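PDB 5VYQ: dTDP-4-amino-4,6-dideoxyglucose formyltransferase, which probably transfers a formyl group from a folate cofactor to the sugar amine of dTDP-4-amino-4,6-dideoxyglucose. Local coordinates for residues G156-Y159 / A160-M163; L217-L220 / R221-H225. All coordinates share one frame; numbering follows the deposited sequence.

Interaction 1: residues G156-Y159 / A160-M163; sequences GSVY and ARLM. With 0FX (dTDP-4-amino-4,6-dideoxyglucose), chain D.
Two polar links fix Tyr159 near the start of the α-helix 155-179: its backbone O accepts the N-H of Met163 at 2.9 Å, and its OH donates to the diphosphate oxygen O4P of dTDP-4-amino-4,6-dideoxyglucose at 2.6 Å. The first belongs to the i to i+4 ladder of the helix, which also includes Leu162 N to Val158 O at 2.8 Å and Ala160 N to Gly156 O at 3.2 Å; the next rung, Arg161 N to Ser157 O, is weak. The second makes the tyrosine a hydrogen-bond donor to the diphosphate in the nucleotide-sugar pocket of this formyltransferase. CG lies anti to the backbone N (chi1 -169°), which carries the phenol off the helix flank to the diphosphate. The ring is sandwiched: 0FX C4, a deoxyribose carbon, sits 3.8 Å above the plane of one face, over its centre. The methyl CE of Met163 covers the opposite face in a CH-pi contact, 4.1 Å from the centroid of the Tyr159 ring. Met163 bends at chi2 and chi3 to fold back over the preceding turn, so its sulfur joins in obliquely as a Met-aromatic contact, SD being 3.6 Å from Tyr159 OH.

Around the helix from this pocket face, Arg161 forms a salt bridge with Asp153 and a hydrogen bond to Ala148 O through NH1, while Asp153 also binds Ser157 OG. Val158 and Leu162 run alongside each other, one turn apart, and both touch Cys147 of strand 141-147; between them the closest side-chain approach is Val158 CG1 to Leu162 CG, 4.0 Å.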
loop_
_atom_site.group_PDB
_atom_site.type_symbol
_atom_site.label_atom_id
_atom_site.label_comp_id
_atom_site.label_asym_id
_atom_site.label_seq_id
_atom_site.Cartn_x
_atom_site.Cartn_y
_atom_site.Cartn_z
ATOM N N GLY A 156 3.291 6.133 -10.228
ATOM C CA GLY A 156 3.609 7.478 -9.752
ATOM C C GLY A 156 5.107 7.751 -9.780
ATOM O O GLY A 156 5.549 8.811 -10.183
ATOM N N SER A 157 5.923 6.791 -9.364
ATOM C CA SER A 157 7.350 7.013 -9.320
ATOM C C SER A 157 7.943 7.075 -10.735
ATOM O O SER A 157 8.834 7.884 -10.993
ATOM C CB SER A 157 8.079 6.016 -8.447
ATOM O OG SER A 157 8.000 4.679 -8.907
ATOM N N VAL A 158 7.456 6.240 -11.642
ATOM C CA VAL A 158 7.927 6.289 -13.038
ATOM C C VAL A 158 7.525 7.623 -13.680
ATOM O O VAL A 158 8.322 8.292 -14.343
ATOM C CB VAL A 158 7.428 5.128 -13.877
ATOM C CG1 VAL A 158 7.770 5.333 -15.365
ATOM C CG2 VAL A 158 7.966 3.812 -13.319
ATOM N N TYR A 159 6.289 8.035 -13.457
ATOM C CA TYR A 159 5.755 9.249 -14.068
ATOM C C TYR A 159 6.570 10.475 -13.653
ATOM O O TYR A 159 6.859 11.332 -14.486
ATOM C CB TYR A 159 4.301 9.432 -13.642
ATOM C CG TYR A 159 3.588 10.504 -14.424
ATOM C CD1 TYR A 159 3.240 10.344 -15.742
ATOM C CD2 TYR A 159 3.354 11.723 -13.836
ATOM C CE1 TYR A 159 2.599 11.365 -16.446
ATOM C CE2 TYR A 159 2.751 12.761 -14.519
ATOM C CZ TYR A 159 2.375 12.570 -15.825
ATOM O OH TYR A 159 1.743 13.562 -16.508
ATOM N N ALA A 160 6.990 10.552 -12.402
ATOM C CA ALA A 160 7.787 11.670 -11.945
ATOM C C ALA A 160 9.094 11.732 -12.721
ATOM O O ALA A 160 9.511 12.823 -13.169
ATOM C CB ALA A 160 8.028 11.589 -10.452
ATOM N N ARG A 161 9.710 10.580 -12.982
ATOM C CA ARG A 161 10.911 10.553 -13.810
ATOM C C ARG A 161 10.594 10.890 -15.272
ATOM O O ARG A 161 11.369 11.590 -15.942
ATOM C CB ARG A 161 11.659 9.216 -13.691
ATOM C CG ARG A 161 12.182 8.920 -12.274
ATOM C CD ARG A 161 13.319 7.910 -12.145
ATOM N NE ARG A 161 13.020 6.648 -12.799
ATOM C CZ ARG A 161 12.303 5.683 -12.239
ATOM N NH1 ARG A 161 12.052 4.599 -12.932
ATOM N NH2 ARG A 161 11.808 5.824 -10.997
ATOM N N LEU A 162 9.458 10.430 -15.788
ATOM C CA LEU A 162 9.024 10.841 -17.123
ATOM C C LEU A 162 8.902 12.345 -17.300
ATOM O O LEU A 162 9.314 12.885 -18.338
ATOM C CB LEU A 162 7.718 10.162 -17.562
ATOM C CG LEU A 162 7.787 8.655 -17.673
ATOM C CD1 LEU A 162 6.395 8.126 -18.018
ATOM C CD2 LEU A 162 8.724 8.197 -18.742
ATOM N N MET A 163 8.432 13.040 -16.277
ATOM C CA MET A 163 8.307 14.495 -16.389
ATOM C C MET A 163 9.715 15.120 -16.397
ATOM O O MET A 163 9.921 16.131 -17.087
ATOM C CB MET A 163 7.471 15.051 -15.261
ATOM C CG MET A 163 6.017 14.582 -15.236
ATOM S SD MET A 163 5.090 14.970 -16.710
ATOM C CE MET A 163 5.465 13.582 -17.753
HETATM O O4P 0FX D . 0.293 12.639 -18.485
HETATM P P2 0FX D . -1.006 13.083 -19.066
HETATM O O3P 0FX D . -1.172 14.571 -19.281
HETATM O O1G 0FX D . -1.121 12.152 -20.380
HETATM C C1G 0FX D . -2.364 11.797 -20.959
HETATM C C2G 0FX D . -2.118 10.530 -21.788
HETATM O O2G 0FX D . -1.571 9.558 -20.885
HETATM C C3G 0FX D . -1.072 10.825 -22.876
HETATM O O3G 0FX D . -0.660 9.619 -23.564
HETATM C C4G 0FX D . -1.595 11.942 -23.770
HETATM N N4A 0FX D . -0.524 12.229 -24.754
HETATM C C5G 0FX D . -1.921 13.158 -22.901
HETATM C C6G 0FX D . -2.729 14.139 -23.749
HETATM O O5G 0FX D . -2.801 12.870 -21.801
HETATM O OPP 0FX D . -2.255 12.534 -18.212
HETATM P P 0FX D . -2.814 13.001 -16.771
HETATM O O1P 0FX D . -4.287 12.898 -16.858
HETATM O O2P 0FX D . -2.114 14.272 -16.361
HETATM O O5 0FX D . -2.295 11.870 -15.758
HETATM C C5 0FX D . -0.940 11.772 -15.387
HETATM C C4 0FX D . -0.710 10.434 -14.711
HETATM O O4 0FX D . -1.470 10.413 -13.505
HETATM C C3 0FX D . -1.194 9.189 -15.452
HETATM O O3 0FX D . -0.195 8.722 -16.367
HETATM C C2 0FX D . -1.451 8.151 -14.376
HETATM C C1 0FX D . -1.913 9.071 -13.268
HETATM N N11 0FX D . -3.377 9.098 -13.155
HETATM C C61 0FX D . -4.160 10.111 -13.580
HETATM C C51 0FX D . -5.530 10.080 -13.404
HETATM C C5A 0FX D . -6.371 11.214 -13.934
HETATM C C21 0FX D . -3.992 8.099 -12.404
HETATM O O21 0FX D . -3.238 7.132 -11.936
HETATM N N31 0FX D . -5.312 8.030 -12.224
HETATM C C41 0FX D . -6.078 9.050 -12.674
HETATM O O41 0FX D . -7.406 8.968 -12.453
#

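Interaction 2: residues L217-L220 / R221-H225; sequences LNRL and RALTH. With 0FX (dTDP-4-amino-4,6-dideoxyglucose), chain D; EDO (1,2-ethanediol), chain E.
Asn218 and Arg221 reach out from the same flank of the α-helix 213-222, in the C-terminal region assigned to dimerization, and the arginine grips OD1 of Asn218 side-on with two nitrogens, NE at 2.8 Å and NH2 at 3.0 Å. OD1 sits in the guanidinium plane, but the amide is turned 50° from that plane: both donors come from one face of the amide, NE tilted by 28° and NH2 well above it. Ethanediol, probably from the crystallisation liquor, gives OD1 a further hydrogen bond through O2, and its O1 lies over a guanidinium face. With CG wedged between the backbone N and the carbonyl carbon (chi1 74°), the Arg221 chain passes close to Leu217 O before running extended to NE. Its far nitrogen, NH1, binds the carbonyls of Glu150 and Asp153, tying the helix to the loop before helix 155-179.

Helical hydrogen bonding continues to Leu223 N, which donates to Arg219 O at 3.2 Å and only weakly to Leu220 O. Leu220 packs on Leu220 of the second subunit, consistent with a dimerization role. Beyond the helix, the chain carries His225 to the nucleotide, where 0FX C1 lies 3.3 Å above the ring centre. At the helix end, Thr224 OG1 donates to Leu220 O at 2.7 Å from above the carbonyl plane.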
loop_
_atom_site.group_PDB
_atom_site.type_symbol
_atom_site.label_atom_id
_atom_site.label_comp_id
_atom_site.label_asym_id
_atom_site.label_seq_id
_atom_site.Cartn_x
_atom_site.Cartn_y
_atom_site.Cartn_z
ATOM N N LEU A 217 1.740 -8.250 -8.171
ATOM C CA LEU A 217 2.424 -7.074 -7.673
ATOM C C LEU A 217 2.602 -6.077 -8.823
ATOM O O LEU A 217 2.490 -4.864 -8.608
ATOM C CB LEU A 217 3.779 -7.450 -7.075
ATOM C CG LEU A 217 3.786 -8.042 -5.654
ATOM C CD1 LEU A 217 5.096 -8.783 -5.367
ATOM C CD2 LEU A 217 3.521 -6.961 -4.614
ATOM N N ASN A 218 2.873 -6.562 -10.041
ATOM C CA ASN A 218 2.955 -5.659 -11.200
ATOM C C ASN A 218 1.630 -4.952 -11.463
ATOM O O ASN A 218 1.592 -3.720 -11.621
ATOM C CB ASN A 218 3.413 -6.390 -12.446
ATOM C CG ASN A 218 4.888 -6.725 -12.414
ATOM O OD1 ASN A 218 5.652 -6.238 -11.581
ATOM N ND2 ASN A 218 5.279 -7.595 -13.316
ATOM N N ARG A 219 0.523 -5.687 -11.359
ATOM C CA ARG A 219 -0.775 -5.014 -11.462
ATOM C C ARG A 219 -0.996 -3.927 -10.437
ATOM O O ARG A 219 -1.469 -2.829 -10.778
ATOM C CB ARG A 219 -1.884 -6.066 -11.386
ATOM C CG ARG A 219 -3.327 -5.601 -11.513
ATOM C CD ARG A 219 -3.665 -5.095 -12.911
ATOM N NE ARG A 219 -5.110 -5.165 -13.083
ATOM C CZ ARG A 219 -5.810 -6.278 -13.268
ATOM N NH1 ARG A 219 -7.140 -6.198 -13.298
ATOM N NH2 ARG A 219 -5.200 -7.448 -13.461
ATOM N N LEU A 220 -0.754 -4.233 -9.170
ATOM C CA LEU A 220 -0.993 -3.282 -8.116
ATOM C C LEU A 220 -0.090 -2.063 -8.214
ATOM O O LEU A 220 -0.530 -0.943 -8.025
ATOM C CB LEU A 220 -0.788 -3.879 -6.745
ATOM C CG LEU A 220 -1.748 -4.962 -6.329
ATOM C CD1 LEU A 220 -1.387 -5.323 -4.894
ATOM C CD2 LEU A 220 -3.173 -4.455 -6.438
ATOM N N ARG A 221 1.192 -2.277 -8.516
ATOM C CA ARG A 221 2.085 -1.117 -8.556
ATOM C C ARG A 221 1.790 -0.276 -9.823
ATOM O O ARG A 221 1.982 0.940 -9.843
ATOM C CB ARG A 221 3.554 -1.597 -8.488
ATOM C CG ARG A 221 4.161 -2.230 -9.715
ATOM C CD ARG A 221 5.415 -3.007 -9.341
ATOM N NE ARG A 221 6.089 -3.678 -10.456
ATOM C CZ ARG A 221 7.165 -3.238 -11.095
ATOM N NH1 ARG A 221 7.712 -2.071 -10.832
ATOM N NH2 ARG A 221 7.714 -4.031 -11.988
ATOM N N ALA A 222 1.401 -0.943 -10.912
ATOM C CA ALA A 222 0.975 -0.216 -12.098
ATOM C C ALA A 222 -0.188 0.744 -11.818
ATOM O O ALA A 222 -0.290 1.808 -12.462
ATOM C CB ALA A 222 0.637 -1.168 -13.228
ATOM N N LEU A 223 -1.071 0.356 -10.882
ATOM C CA LEU A 223 -2.233 1.128 -10.528
ATOM C C LEU A 223 -2.043 2.008 -9.327
ATOM O O LEU A 223 -2.968 2.659 -8.871
ATOM C CB LEU A 223 -3.437 0.189 -10.305
ATOM C CG LEU A 223 -3.830 -0.604 -11.551
ATOM C CD1 LEU A 223 -4.803 -1.757 -11.291
ATOM C CD2 LEU A 223 -4.430 0.359 -12.569
ATOM N N THR A 224 -0.804 2.074 -8.850
ATOM C CA THR A 224 -0.445 2.892 -7.754
ATOM C C THR A 224 0.184 4.175 -8.247
ATOM O O THR A 224 1.219 4.190 -8.908
ATOM C CB THR A 224 0.462 2.148 -6.769
ATOM O OG1 THR A 224 -0.271 1.057 -6.168
ATOM C CG2 THR A 224 0.834 3.095 -5.637
ATOM N N HIS A 225 -0.431 5.290 -7.872
ATOM C CA HIS A 225 0.014 6.598 -8.372
ATOM C C HIS A 225 -0.372 7.676 -7.381
ATOM O O HIS A 225 -1.510 8.137 -7.380
ATOM C CB HIS A 225 -0.613 6.905 -9.740
ATOM C CG HIS A 225 0.061 8.029 -10.454
ATOM N ND1 HIS A 225 0.751 7.864 -11.639
ATOM C CD2 HIS A 225 0.181 9.339 -10.121
ATOM C CE1 HIS A 225 1.217 9.040 -12.025
ATOM N NE2 HIS A 225 0.874 9.956 -11.136
HETATM O O4P 0FX D . 0.293 12.639 -18.485
HETATM P P2 0FX D . -1.006 13.083 -19.066
HETATM O O3P 0FX D . -1.172 14.571 -19.281
HETATM O O1G 0FX D . -1.121 12.152 -20.380
HETATM C C1G 0FX D . -2.364 11.797 -20.959
HETATM C C2G 0FX D . -2.118 10.530 -21.788
HETATM O O2G 0FX D . -1.571 9.558 -20.885
HETATM C C3G 0FX D . -1.072 10.825 -22.876
HETATM O O3G 0FX D . -0.660 9.619 -23.564
HETATM C C4G 0FX D . -1.595 11.942 -23.770
HETATM N N4A 0FX D . -0.524 12.229 -24.754
HETATM C C5G 0FX D . -1.921 13.158 -22.901
HETATM C C6G 0FX D . -2.729 14.139 -23.749
HETATM O O5G 0FX D . -2.801 12.870 -21.801
HETATM O OPP 0FX D . -2.255 12.534 -18.212
HETATM P P 0FX D . -2.814 13.001 -16.771
HETATM O O1P 0FX D . -4.287 12.898 -16.858
HETATM O O2P 0FX D . -2.114 14.272 -16.361
HETATM O O5 0FX D . -2.295 11.870 -15.758
HETATM C C5 0FX D . -0.940 11.772 -15.387
HETATM C C4 0FX D . -0.710 10.434 -14.711
HETATM O O4 0FX D . -1.470 10.413 -13.505
HETATM C C3 0FX D . -1.194 9.189 -15.452
HETATM O O3 0FX D . -0.195 8.722 -16.367
HETATM C C2 0FX D . -1.451 8.151 -14.376
HETATM C C1 0FX D . -1.913 9.071 -13.268
HETATM N N11 0FX D . -3.377 9.098 -13.155
HETATM C C61 0FX D . -4.160 10.111 -13.580
HETATM C C51 0FX D . -5.530 10.080 -13.404
HETATM C C5A 0FX D . -6.371 11.214 -13.934
HETATM C C21 0FX D . -3.992 8.099 -12.404
HETATM O O21 0FX D . -3.238 7.132 -11.936
HETATM N N31 0FX D . -5.312 8.030 -12.224
HETATM C C41 0FX D . -6.078 9.050 -12.674
HETATM O O41 0FX D . -7.406 8.968 -12.453
HETATM C C1 EDO E . 7.436 -6.438 -8.540
HETATM O O1 EDO E . 8.605 -5.869 -9.136
HETATM C C2 EDO E . 7.492 -7.924 -8.868
HETATM O O2 EDO E . 7.389 -8.173 -10.263
#

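In the fold
Both interactions are one-turn helical contacts and both reach dTDP-4-amino-4,6-dideoxyglucose, but in different ways. Interaction 1, its centre about 11 Å from that of the chain, is partly buried and combines a phosphate bond with aromatic and sulfur packing. Interaction 2, its centre about 18 Å from that of the chain, is more buried despite its distance, covered by strand 240-249, helix 114-121 and, at three residues, the second subunit; its chemistry is an amide-guanidinium grip and a threonine-carbonyl bond. The start of helix 155-179 meets the chain just after helix 213-222, where Gly156 N probably bonds Thr224 O at 3.1 Å. There the Tyr159 and His225 rings meet at about 55°, both packing against the deoxyribose, Tyr159 at C4 and His225 at C1.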